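Local coordinates for interphotoreceptor retinoid-binding protein (Xenopus laevis, PDB 1J7X) that binds retinoids in the space between photoreceptors and pigment epithelium and probably shuttles them between these cells during the visual cycle, at residues V40-E43 against E44-A47; M90-A93 against L94-V98; L111-D114 against Q115-D118; F247-G250 against D251-L254; L288-A291 against K292-I295. All blocks are in the same frame, centred on the assembly; numbering follows the deposited sequence.

Contact 1 of 5, residues V40-E43 against E44-A47; sequences VISE and EDIA
Ala47 N donates to Glu43 O over 2.8 Å, a nearly straight bond at 170° that comes in almost on the line of the carbonyl and closes the first full turn of helix 43-58. Just before that helix, Ser42 turns its hydroxyl back over the opening turn: Asp45 N points at Ser42 OG, 3.0 Å away at 161°. The serine torsion (chi1 99°) is displaced from the usual staggered values, which brings OG toward the amide of Asp45. Ser42 OG also lies 2.9 Å from Asp45 OD2, and the aspartate, with CG anti to its carbonyl carbon, is turned back toward the loop beside the serine. Ser42 O faces Ile46 N, but the position of this oxygen is less certain. With an alanine in place of Ser42, OG is gone and the amide of Asp45 is likely to lose its side-chain acceptor at the helix start.

The apolar part lies alongside. Ile46 is the buried residue of the group, and its CD1 comes within 3.6 Å of Val40 CB, with Val40 CG2 at a similar distance, so that the loop is folded down against the helix. Val40 CB lies 3.9 Å from Asp45 CB, the two side chains running antiparallel past one another. Glu43 points away from the loop toward the 251-254 turn, where its OE2 accepts from the backbone N of Gln253, joining the helix start to a distant loop. Ser42 thus holds the N-cap position, and its hydroxyl makes the side-chain-to-backbone bond typical of a serine N-cap, to the amide three residues on.

Contact 2 of 5, residues M90-A93 against L94-V98; sequences MLQA and LVNTV
On helix 88-98 a side-chain bond of the i to i+4 kind joins Gln92 to Asn96 one turn on. Gln92 CG stands anti to the backbone N (chi1 -176°) and the chain then bends at chi2, which carries the amide along the helix, where Gln92 NE2 donates to Asn96 OD1 over 3.3 Å. The bond is bent, at 141°, and NE2 sits above the plane of the asparagine carbonyl, although the two amide planes are only 25° apart. Both amides have further partners on helix 119-137: Asn131 donates to Gln92 OE1, Gln92 NE2 gives to Phe128 O, and Thr132 bonds to Asn96 OD1. A leucine in place of Gln92 would probably leave Asn131 and Phe128 O without these partners and Asn96 with one fewer neighbour to fix its amide.

Beneath the link the backbone runs regularly, with Val95 N to Leu91 O at 3.0 Å and Asn96 N to Gln92 O at 2.8 Å; the next, Thr97 N to Ala93 O, is weak. Val95 CG2 leans on Leu91 O at 3.4 Å, while Leu91 and Val95 both press on Phe128. Near the helix end Leu94 O accepts from three donors, Thr97 N, Thr97 OG1 (2.9 Å) and Val98 N. One long, bent bond within the helix against several to helix 119-137 suggests that the amides contribute more to joining the two helices than to bracing this one.

Contact 3 of 5, residues L111-D114 against Q115-D118; sequences LRFD and QFAD
Phe113 and Phe116 meet where the chain leaves strand 108-112, and their rings form the close-packed half of this loop. Phe113 CE2 rests over one face of the Phe116 ring, offset toward its rim, and reaches Phe116 CE1 at 3.7 Å. The planes are inclined at 56° with centroids 5.2 Å apart, an oblique pairing that is neither stacked nor edge-to-face. Phe113 CG lies between the backbone N and the carbonyl carbon (chi1 58°), and this rotation brings Phe113 CD2 to 3.2 Å from Gln115 O, which approaches the ring at its edge, in plane.

The other half is polar and partly exposed. There Arg112 grips Asp114 side-on: NE to OD1 at 3.0 Å, nearly straight and within the guanidinium plane, and NH2 to OD2 at 2.9 Å. The two bonds of this salt bridge hold both flat groups against rotation, with Tyr149 touching each side chain.

Behind the rings, Leu161 of helix 158-163 touches both phenylalanines, and Ala216 and Ala217 of helix 216-226 touch Phe116. Leu111 pairs with strand 142-146, and Asp118 caps the start of helix 119-137, so the segment leads from the mixed sheet into a helix.

Contact 4 of 5, residues F247-G250 against D251-L254; sequences FPFG and DTQL
Phe249 lays the CD2 corner of its ring against Leu254, with Phe249 CD2 to Leu254 CB at 3.8 Å and the carbonyl of Leu254 close by. CG is anti to the carbonyl carbon (chi1 -75°), a rotation that sets CG beside the backbone N and leaves the CD2 side of the ring facing Leu254. Beside this apolar contact the two arms of the loop are joined directly, since Phe249 N donates to Leu254 O over 3.0 Å at 161°.

Within the loop the hydroxyl of Thr252 takes a central place. Thr252 OG1 donates to Phe249 O at 2.6 Å, a short bond, and in turn accepts from Leu254 N at 2.9 Å. One oxygen thereby bridges the outgoing carbonyl and the returning amide. The bond from Leu254 N to OG1, two residues back, makes an ST turn. The backbone bond Thr252 N to Phe249 O, 3.1 Å, is weak by comparison, so the hydroxyl probably carries much of the closure. Asp251 takes a positive phi (72°), as is usual for the third residue of a type II beta turn, and leans its carboxylate over the preceding Gly250 carbonyl.

Helix 2-18 covers one flank, where Phe249 touches Val7 and Gln10 and Gly250 O accepts from Gln10 NE2. Glu43 of helix 43-58 touches Thr252 and Leu254. Strands 244-248 and 254-265 run antiparallel and are linked by this loop: a beta hairpin, whose tip is a type II turn from Phe249 to Thr252 extended by the ST turn.

Contact 5 of 5, residues L288-A291 against K292-I295; sequences LDKA and KEII
Lys292 runs back along the helix toward Leu288, one turn earlier. Its CB stands near the carbonyl of Asp289, an oxygen whose place is uncertain, and Lys292 CG, anti to the carbonyl carbon (chi1 -72°), lies 3.4 Å from Leu288 O. Lys292 CD follows at 3.7 Å from Leu288 O. Because the chain is extended beyond CG, Lys292 CE comes next to Leu288 CG at 3.9 Å, and Lys292 NZ ends 3.9 Å from Leu288 CD2, so the end of the lysine, CE and NZ, crosses the leucine at a slant. Asp289 OD1 is 4.8 Å from Lys292 NZ, probably near enough for a weak attraction, though not in contact.

These residues belong to helix 287-296, which packs on strands 142-146, 204-209 and 231-234 of the mixed sheet, a sheet formed mostly by the peptidase S41 family region (clan ClpP/crotonase). Its inner side presses Leu288 and Ala291 on Leu208, Ile294 and Ile295 on Tyr206, and Ala291 again on Ile233, while Leu288 and Ile295 reach Ile144.

At the margin of the sheet, where it also touches Ile233, Lys290 bends at chi2 and turns forward along the helix toward Glu293 and Ile294. Lys290 CE lies 4.0 Å from Ile294 CD1, and Lys290 NZ makes a long salt bridge with Glu293 OE2 at 3.9 Å, an attraction that probably does little to fix either chain. The main-chain bonds Ile294 N to Lys290 O (2.9 Å) and Ile295 N to Ala291 O run nearly straight beneath.

The five contacts fall into two touching pairs and a fifth contact that touches neither. Contact 1 and contact 4, whose centres are 13 Å apart, meet through Glu43 OE2 and Gln253 N, 2.6 Å apart, and Leu254 CD1 packs near Glu43 O, so helix 43-58 is pinned to a hairpin of the antiparallel sheet. Contacts 2 and 3 lie across the chain's centre from contact 1, with centres 12 Å apart and Val98 O 3.3 Å from Phe113 CB. Contact 5 packs on three strands of the mixed sheet; its nearest atoms are about 8 Å from contact 3, and both reach Ile144, through its backbone from Leu111 and through Leu288 and Ile295. Contacts 1 and 2 are 52 Å apart between centres.

Contact 1 of 5, residues V40-E43 against E44-A47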
loop_
_atom_site.group_PDB
_atom_site.type_symbol
_atom_site.label_atom_id
_atom_site.label_comp_id
_atom_site.label_asym_id
_atom_site.label_seq_id
_atom_site.Cartn_x
_atom_site.Cartn_y
_atom_site.Cartn_z
ATOM N N VAL A 40 17.206 -32.003 -6.853
ATOM C CA VAL A 40 17.468 -30.925 -5.892
ATOM C C VAL A 40 17.935 -31.359 -4.536
ATOM O O VAL A 40 17.251 -32.081 -3.840
ATOM C CB VAL A 40 16.212 -30.071 -5.686
ATOM C CG1 VAL A 40 15.760 -29.451 -7.028
ATOM C CG2 VAL A 40 15.078 -30.872 -5.051
ATOM N N ILE A 41 19.115 -30.883 -4.164
ATOM C CA ILE A 41 19.725 -31.242 -2.882
ATOM C C ILE A 41 20.456 -30.062 -2.264
ATOM O O ILE A 41 21.677 -30.117 -2.044
ATOM C CB ILE A 41 20.727 -32.416 -3.041
ATOM C CG1 ILE A 41 21.249 -32.853 -1.659
ATOM C CG2 ILE A 41 21.899 -32.055 -4.005
ATOM C CD1 ILE A 41 20.179 -33.424 -0.753
ATOM N N SER A 42 19.729 -29.002 -2.017
ATOM C CA SER A 42 20.299 -27.820 -1.385
ATOM C C SER A 42 19.162 -26.833 -1.252
ATOM O O SER A 42 18.344 -26.796 -2.144
ATOM C CB SER A 42 21.397 -27.202 -2.245
ATOM O OG SER A 42 20.935 -26.090 -3.013
ATOM N N GLU A 43 19.058 -26.153 -0.113
ATOM C CA GLU A 43 17.995 -25.234 0.160
ATOM C C GLU A 43 17.816 -24.303 -1.008
ATOM O O GLU A 43 16.693 -23.991 -1.428
ATOM C CB GLU A 43 18.295 -24.449 1.465
ATOM C CG GLU A 43 18.359 -25.414 2.642
ATOM C CD GLU A 43 18.592 -24.727 3.973
ATOM O OE1 GLU A 43 19.570 -23.935 4.051
ATOM O OE2 GLU A 43 17.852 -25.020 4.921
ATOM N N GLU A 44 18.915 -23.843 -1.541
ATOM C CA GLU A 44 18.826 -22.957 -2.670
ATOM C C GLU A 44 18.075 -23.592 -3.831
ATOM O O GLU A 44 17.239 -22.902 -4.475
ATOM C CB GLU A 44 20.226 -22.492 -3.113
ATOM C CG GLU A 44 20.246 -21.359 -4.201
ATOM C CD GLU A 44 21.652 -20.764 -4.463
ATOM O OE1 GLU A 44 22.246 -20.107 -3.542
ATOM O OE2 GLU A 44 22.186 -20.954 -5.596
ATOM N N ASP A 45 18.390 -24.851 -4.131
ATOM C CA ASP A 45 17.726 -25.536 -5.225
ATOM C C ASP A 45 16.269 -25.754 -4.907
ATOM O O ASP A 45 15.417 -25.559 -5.794
ATOM C CB ASP A 45 18.362 -26.867 -5.478
ATOM C CG ASP A 45 19.852 -26.778 -5.767
ATOM O OD1 ASP A 45 20.308 -25.837 -6.474
ATOM O OD2 ASP A 45 20.612 -27.712 -5.365
ATOM N N ILE A 46 15.989 -26.167 -3.660
ATOM C CA ILE A 46 14.601 -26.333 -3.242
ATOM C C ILE A 46 13.790 -25.060 -3.379
ATOM O O ILE A 46 12.696 -25.054 -3.924
ATOM C CB ILE A 46 14.540 -26.822 -1.807
ATOM C CG1 ILE A 46 15.001 -28.280 -1.766
ATOM C CG2 ILE A 46 13.198 -26.783 -1.293
ATOM C CD1 ILE A 46 16.340 -28.565 -2.407
ATOM N N ALA A 47 14.334 -23.971 -2.910
ATOM C CA ALA A 47 13.627 -22.700 -3.022
ATOM C C ALA A 47 13.367 -22.347 -4.516
ATOM O O ALA A 47 12.230 -22.062 -4.981
ATOM C CB ALA A 47 14.437 -21.601 -2.347
#

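Contact 2 of 5, residues M90-A93 against L94-V98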
loop_
_atom_site.group_PDB
_atom_site.type_symbol
_atom_site.label_atom_id
_atom_site.label_comp_id
_atom_site.label_asym_id
_atom_site.label_seq_id
_atom_site.Cartn_x
_atom_site.Cartn_y
_atom_site.Cartn_z
HETATM N N MSE A 90 1.249 22.668 21.338
HETATM C CA MSE A 90 2.195 21.641 20.896
HETATM C C MSE A 90 1.618 20.743 19.789
HETATM O O MSE A 90 2.331 20.390 18.863
HETATM C CB MSE A 90 2.657 20.778 22.042
HETATM C CG MSE A 90 3.666 21.494 22.937
HETATM SE SE MSE A 90 4.540 20.260 24.148
HETATM C CE MSE A 90 3.185 20.189 25.382
ATOM N N LEU A 91 0.346 20.376 19.902
ATOM C CA LEU A 91 -0.288 19.577 18.868
ATOM C C LEU A 91 -0.242 20.343 17.550
ATOM O O LEU A 91 0.067 19.743 16.534
ATOM C CB LEU A 91 -1.756 19.258 19.255
ATOM C CG LEU A 91 -1.907 18.168 20.283
ATOM C CD1 LEU A 91 -3.370 17.986 20.757
ATOM C CD2 LEU A 91 -1.419 16.895 19.741
ATOM N N GLN A 92 -0.635 21.645 17.545
ATOM C CA GLN A 92 -0.632 22.409 16.250
ATOM C C GLN A 92 0.789 22.470 15.719
ATOM O O GLN A 92 1.018 22.274 14.529
ATOM C CB GLN A 92 -1.186 23.869 16.447
ATOM C CG GLN A 92 -1.281 24.628 15.163
ATOM C CD GLN A 92 -2.309 24.012 14.199
ATOM O OE1 GLN A 92 -3.532 24.068 14.457
ATOM N NE2 GLN A 92 -1.790 23.237 13.168
ATOM N N ALA A 93 1.756 22.628 16.629
ATOM C CA ALA A 93 3.156 22.720 16.230
ATOM C C ALA A 93 3.616 21.393 15.564
ATOM O O ALA A 93 4.334 21.430 14.542
ATOM C CB ALA A 93 4.010 22.993 17.430
ATOM N N LEU A 94 3.226 20.250 16.158
ATOM C CA LEU A 94 3.547 18.938 15.634
ATOM C C LEU A 94 2.933 18.739 14.227
ATOM O O LEU A 94 3.602 18.331 13.245
ATOM C CB LEU A 94 3.017 17.947 16.564
ATOM C CG LEU A 94 3.274 16.458 16.165
ATOM C CD1 LEU A 94 4.766 16.231 15.939
ATOM C CD2 LEU A 94 2.696 15.496 17.183
ATOM N N VAL A 95 1.648 19.057 14.137
ATOM C CA VAL A 95 0.931 18.933 12.870
ATOM C C VAL A 95 1.693 19.802 11.829
ATOM O O VAL A 95 1.849 19.395 10.651
ATOM C CB VAL A 95 -0.523 19.311 12.992
ATOM C CG1 VAL A 95 -1.145 19.564 11.600
ATOM C CG2 VAL A 95 -1.271 18.213 13.765
ATOM N N ASN A 96 2.155 20.984 12.258
ATOM C CA ASN A 96 2.827 21.910 11.332
ATOM C C ASN A 96 4.148 21.355 10.793
ATOM O O ASN A 96 4.620 21.759 9.754
ATOM C CB ASN A 96 3.095 23.313 11.983
ATOM C CG ASN A 96 1.815 24.209 12.071
ATOM O OD1 ASN A 96 0.847 23.935 11.371
ATOM N ND2 ASN A 96 1.776 25.134 13.035
ATOM N N THR A 97 4.724 20.459 11.515
ATOM C CA THR A 97 5.968 19.856 11.034
ATOM C C THR A 97 5.756 18.499 10.328
ATOM O O THR A 97 6.587 18.066 9.569
ATOM C CB THR A 97 6.994 19.646 12.143
ATOM O OG1 THR A 97 6.454 18.916 13.181
ATOM C CG2 THR A 97 7.435 20.909 12.815
ATOM N N VAL A 98 4.644 17.831 10.595
ATOM C CA VAL A 98 4.302 16.577 9.939
ATOM C C VAL A 98 3.845 16.832 8.526
ATOM O O VAL A 98 4.149 16.056 7.600
ATOM C CB VAL A 98 3.206 15.791 10.673
ATOM C CG1 VAL A 98 2.660 14.662 9.807
ATOM C CG2 VAL A 98 3.690 15.310 11.978
#

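Contact 3 of 5, residues L111-D114 against Q115-D118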
loop_
_atom_site.group_PDB
_atom_site.type_symbol
_atom_site.label_atom_id
_atom_site.label_comp_id
_atom_site.label_asym_id
_atom_site.label_seq_id
_atom_site.Cartn_x
_atom_site.Cartn_y
_atom_site.Cartn_z
ATOM N N LEU A 111 1.275 19.496 -1.070
ATOM C CA LEU A 111 1.112 18.829 0.248
ATOM C C LEU A 111 2.096 17.720 0.345
ATOM O O LEU A 111 2.119 16.795 -0.485
ATOM C CB LEU A 111 -0.287 18.249 0.395
ATOM C CG LEU A 111 -0.549 17.340 1.544
ATOM C CD1 LEU A 111 -0.205 17.976 2.859
ATOM C CD2 LEU A 111 -1.932 16.944 1.503
ATOM N N ARG A 112 3.008 17.796 1.304
ATOM C CA ARG A 112 3.914 16.740 1.598
ATOM C C ARG A 112 3.781 16.261 2.995
ATOM O O ARG A 112 3.664 17.095 3.918
ATOM C CB ARG A 112 5.390 17.124 1.342
ATOM C CG ARG A 112 6.399 16.103 1.809
ATOM C CD ARG A 112 7.804 16.497 1.519
ATOM N NE ARG A 112 8.729 15.625 2.207
ATOM C CZ ARG A 112 10.014 15.806 2.214
ATOM N NH1 ARG A 112 10.542 16.883 1.576
ATOM N NH2 ARG A 112 10.804 14.972 2.897
ATOM N N PHE A 113 3.832 14.894 3.195
ATOM C CA PHE A 113 3.918 14.294 4.497
ATOM C C PHE A 113 4.595 12.931 4.271
ATOM O O PHE A 113 4.438 12.388 3.184
ATOM C CB PHE A 113 2.621 14.219 5.279
ATOM C CG PHE A 113 1.510 13.452 4.590
ATOM C CD1 PHE A 113 0.861 13.987 3.497
ATOM C CD2 PHE A 113 1.200 12.180 5.012
ATOM C CE1 PHE A 113 -0.105 13.304 2.908
ATOM C CE2 PHE A 113 0.166 11.540 4.417
ATOM C CZ PHE A 113 -0.445 12.067 3.380
ATOM N N ASP A 114 5.375 12.457 5.221
ATOM C CA ASP A 114 6.243 11.341 5.015
ATOM C C ASP A 114 5.953 10.028 5.833
ATOM O O ASP A 114 6.807 9.118 5.879
ATOM C CB ASP A 114 7.640 11.735 5.302
ATOM C CG ASP A 114 8.153 12.838 4.448
ATOM O OD1 ASP A 114 7.559 13.218 3.450
ATOM O OD2 ASP A 114 9.221 13.425 4.788
ATOM N N GLN A 115 4.798 10.016 6.495
ATOM C CA GLN A 115 4.356 8.840 7.191
ATOM C C GLN A 115 2.831 8.832 7.227
ATOM O O GLN A 115 2.264 9.847 6.982
ATOM C CB GLN A 115 4.959 8.840 8.590
ATOM C CG GLN A 115 4.520 9.900 9.457
ATOM C CD GLN A 115 5.055 9.740 10.851
ATOM O OE1 GLN A 115 6.236 10.150 11.123
ATOM N NE2 GLN A 115 4.183 9.301 11.765
ATOM N N PHE A 116 2.226 7.699 7.549
ATOM C CA PHE A 116 0.782 7.535 7.733
ATOM C C PHE A 116 0.692 7.022 9.202
ATOM O O PHE A 116 1.082 5.951 9.517
ATOM C CB PHE A 116 0.211 6.523 6.759
ATOM C CG PHE A 116 -0.207 7.130 5.468
ATOM C CD1 PHE A 116 0.720 7.389 4.507
ATOM C CD2 PHE A 116 -1.558 7.379 5.216
ATOM C CE1 PHE A 116 0.312 8.002 3.367
ATOM C CE2 PHE A 116 -1.969 7.933 4.041
ATOM C CZ PHE A 116 -1.037 8.232 3.117
ATOM N N ALA A 117 0.158 7.806 10.070
ATOM C CA ALA A 117 -0.065 7.355 11.437
ATOM C C ALA A 117 -1.404 6.595 11.541
ATOM O O ALA A 117 -2.238 6.711 10.669
ATOM C CB ALA A 117 -0.114 8.548 12.300
ATOM N N ASP A 118 -1.541 5.840 12.607
ATOM C CA ASP A 118 -2.721 5.068 12.864
ATOM C C ASP A 118 -3.932 6.042 12.994
ATOM O O ASP A 118 -3.770 7.206 13.392
ATOM C CB ASP A 118 -2.582 4.277 14.176
ATOM C CG ASP A 118 -3.769 3.392 14.425
ATOM O OD1 ASP A 118 -3.876 2.336 13.763
ATOM O OD2 ASP A 118 -4.677 3.790 15.191
#

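Contact 4 of 5, residues F247-G250 against D251-L254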
loop_
_atom_site.group_PDB
_atom_site.type_symbol
_atom_site.label_atom_id
_atom_site.label_comp_id
_atom_site.label_asym_id
_atom_site.label_seq_id
_atom_site.Cartn_x
_atom_site.Cartn_y
_atom_site.Cartn_z
ATOM N N PHE A 247 6.547 -17.611 7.190
ATOM C CA PHE A 247 6.529 -18.903 7.902
ATOM C C PHE A 247 7.839 -19.633 7.722
ATOM O O PHE A 247 8.224 -19.956 6.634
ATOM C CB PHE A 247 5.366 -19.757 7.394
ATOM C CG PHE A 247 4.009 -19.115 7.541
ATOM C CD1 PHE A 247 3.508 -18.227 6.598
ATOM C CD2 PHE A 247 3.154 -19.489 8.587
ATOM C CE1 PHE A 247 2.319 -17.611 6.769
ATOM C CE2 PHE A 247 1.846 -18.946 8.675
ATOM C CZ PHE A 247 1.448 -17.997 7.775
ATOM N N PRO A 248 8.570 -19.867 8.795
ATOM C CA PRO A 248 9.861 -20.492 8.702
ATOM C C PRO A 248 9.649 -21.949 8.522
ATOM O O PRO A 248 8.544 -22.438 8.807
ATOM C CB PRO A 248 10.492 -20.171 10.081
ATOM C CG PRO A 248 9.314 -20.292 10.951
ATOM C CD PRO A 248 8.235 -19.521 10.169
ATOM N N PHE A 249 10.595 -22.578 7.882
ATOM C CA PHE A 249 10.524 -24.025 7.695
ATOM C C PHE A 249 11.410 -24.607 8.781
ATOM O O PHE A 249 12.660 -24.512 8.665
ATOM C CB PHE A 249 11.073 -24.467 6.326
ATOM C CG PHE A 249 10.118 -24.165 5.149
ATOM C CD1 PHE A 249 8.921 -24.810 5.045
ATOM C CD2 PHE A 249 10.418 -23.200 4.238
ATOM C CE1 PHE A 249 8.022 -24.485 4.050
ATOM C CE2 PHE A 249 9.581 -22.917 3.196
ATOM C CZ PHE A 249 8.356 -23.562 3.135
ATOM N N GLY A 250 10.784 -25.164 9.799
ATOM C CA GLY A 250 11.528 -25.829 10.872
ATOM C C GLY A 250 12.633 -26.708 10.328
ATOM O O GLY A 250 12.477 -27.391 9.264
ATOM N N ASP A 251 13.784 -26.628 11.009
ATOM C CA ASP A 251 14.979 -27.392 10.702
ATOM C C ASP A 251 15.692 -26.970 9.456
ATOM O O ASP A 251 16.492 -27.743 8.910
ATOM C CB ASP A 251 14.620 -28.903 10.635
ATOM C CG ASP A 251 13.899 -29.403 11.924
ATOM O OD1 ASP A 251 12.654 -29.204 12.074
ATOM O OD2 ASP A 251 14.531 -29.995 12.841
ATOM N N THR A 252 15.439 -25.743 8.992
ATOM C CA THR A 252 16.093 -25.316 7.765
ATOM C C THR A 252 16.438 -23.874 7.851
ATOM O O THR A 252 16.012 -23.212 8.749
ATOM C CB THR A 252 15.162 -25.439 6.570
ATOM O OG1 THR A 252 14.254 -24.322 6.572
ATOM C CG2 THR A 252 14.319 -26.764 6.643
ATOM N N GLN A 253 17.190 -23.418 6.876
ATOM C CA GLN A 253 17.582 -22.027 6.719
ATOM C C GLN A 253 16.623 -21.303 5.728
ATOM O O GLN A 253 17.022 -20.308 5.114
ATOM C CB GLN A 253 19.013 -21.950 6.155
ATOM C CG GLN A 253 20.172 -22.548 7.081
ATOM C CD GLN A 253 20.308 -21.849 8.412
ATOM O OE1 GLN A 253 19.772 -22.311 9.421
ATOM N NE2 GLN A 253 21.043 -20.727 8.422
ATOM N N LEU A 254 15.466 -21.905 5.515
ATOM C CA LEU A 254 14.443 -21.392 4.545
ATOM C C LEU A 254 13.219 -20.984 5.182
ATOM O O LEU A 254 12.867 -21.418 6.246
ATOM C CB LEU A 254 14.061 -22.460 3.487
ATOM C CG LEU A 254 15.154 -22.777 2.488
ATOM C CD1 LEU A 254 14.651 -23.910 1.548
ATOM C CD2 LEU A 254 15.545 -21.615 1.712
#

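Contact 5 of 5, residues L288-A291 against K292-I295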
loop_
_atom_site.group_PDB
_atom_site.type_symbol
_atom_site.label_atom_id
_atom_site.label_comp_id
_atom_site.label_asym_id
_atom_site.label_seq_id
_atom_site.Cartn_x
_atom_site.Cartn_y
_atom_site.Cartn_z
ATOM N N LEU A 288 7.972 16.236 -9.719
ATOM C CA LEU A 288 7.288 17.545 -9.478
ATOM C C LEU A 288 7.220 18.353 -10.765
ATOM O O LEU A 288 6.194 18.893 -11.092
ATOM C CB LEU A 288 8.024 18.318 -8.355
ATOM C CG LEU A 288 7.340 19.612 -7.949
ATOM C CD1 LEU A 288 5.900 19.437 -7.580
ATOM C CD2 LEU A 288 8.204 20.241 -6.818
ATOM N N ASP A 289 8.310 18.351 -11.503
ATOM C CA ASP A 289 8.327 19.020 -12.830
ATOM C C ASP A 289 7.343 18.471 -13.799
ATOM O O ASP A 289 6.584 19.186 -14.476
ATOM C CB ASP A 289 9.673 18.945 -13.458
ATOM C CG ASP A 289 10.670 19.946 -12.842
ATOM O OD1 ASP A 289 10.171 20.920 -12.224
ATOM O OD2 ASP A 289 11.909 19.728 -12.854
ATOM N N LYS A 290 7.231 17.147 -13.788
ATOM C CA LYS A 290 6.208 16.490 -14.580
ATOM C C LYS A 290 4.781 16.776 -14.251
ATOM O O LYS A 290 3.923 17.040 -15.112
ATOM C CB LYS A 290 6.481 14.973 -14.548
ATOM C CG LYS A 290 5.611 14.186 -15.443
ATOM C CD LYS A 290 5.973 14.362 -16.913
ATOM C CE LYS A 290 5.168 13.565 -17.860
ATOM N NZ LYS A 290 5.704 13.839 -19.301
ATOM N N ALA A 291 4.453 16.833 -12.973
ATOM C CA ALA A 291 3.193 17.179 -12.574
ATOM C C ALA A 291 2.766 18.606 -13.021
ATOM O O ALA A 291 1.706 18.826 -13.509
ATOM C CB ALA A 291 3.160 17.103 -11.002
ATOM N N LYS A 292 3.685 19.506 -12.889
ATOM C CA LYS A 292 3.524 20.903 -13.320
ATOM C C LYS A 292 3.309 20.965 -14.834
ATOM O O LYS A 292 2.438 21.697 -15.234
ATOM C CB LYS A 292 4.700 21.715 -12.897
ATOM C CG LYS A 292 4.768 22.005 -11.334
ATOM C CD LYS A 292 6.161 22.589 -10.920
ATOM C CE LYS A 292 6.197 22.987 -9.518
ATOM N NZ LYS A 292 7.539 23.397 -9.055
ATOM N N GLU A 293 4.053 20.179 -15.598
ATOM C CA GLU A 293 3.830 20.071 -17.026
ATOM C C GLU A 293 2.446 19.626 -17.327
ATOM O O GLU A 293 1.701 20.253 -18.166
ATOM C CB GLU A 293 4.774 19.048 -17.667
ATOM C CG GLU A 293 6.196 19.109 -17.275
ATOM C CD GLU A 293 7.063 18.069 -18.020
ATOM O OE1 GLU A 293 8.161 17.711 -17.392
ATOM O OE2 GLU A 293 6.627 17.619 -19.194
ATOM N N ILE A 294 2.022 18.507 -16.714
ATOM C CA ILE A 294 0.702 18.008 -16.935
ATOM C C ILE A 294 -0.377 19.015 -16.681
ATOM O O ILE A 294 -1.352 19.161 -17.453
ATOM C CB ILE A 294 0.407 16.694 -16.145
ATOM C CG1 ILE A 294 1.414 15.665 -16.436
ATOM C CG2 ILE A 294 -0.955 16.270 -16.408
ATOM C CD1 ILE A 294 1.525 15.305 -17.827
ATOM N N ILE A 295 -0.247 19.710 -15.539
ATOM C CA ILE A 295 -1.130 20.730 -15.168
ATOM C C ILE A 295 -1.198 21.861 -16.241
ATOM O O ILE A 295 -2.303 22.286 -16.596
ATOM C CB ILE A 295 -0.743 21.289 -13.828
ATOM C CG1 ILE A 295 -0.889 20.175 -12.776
ATOM C CG2 ILE A 295 -1.747 22.461 -13.490
ATOM C CD1 ILE A 295 -0.289 20.433 -11.365
#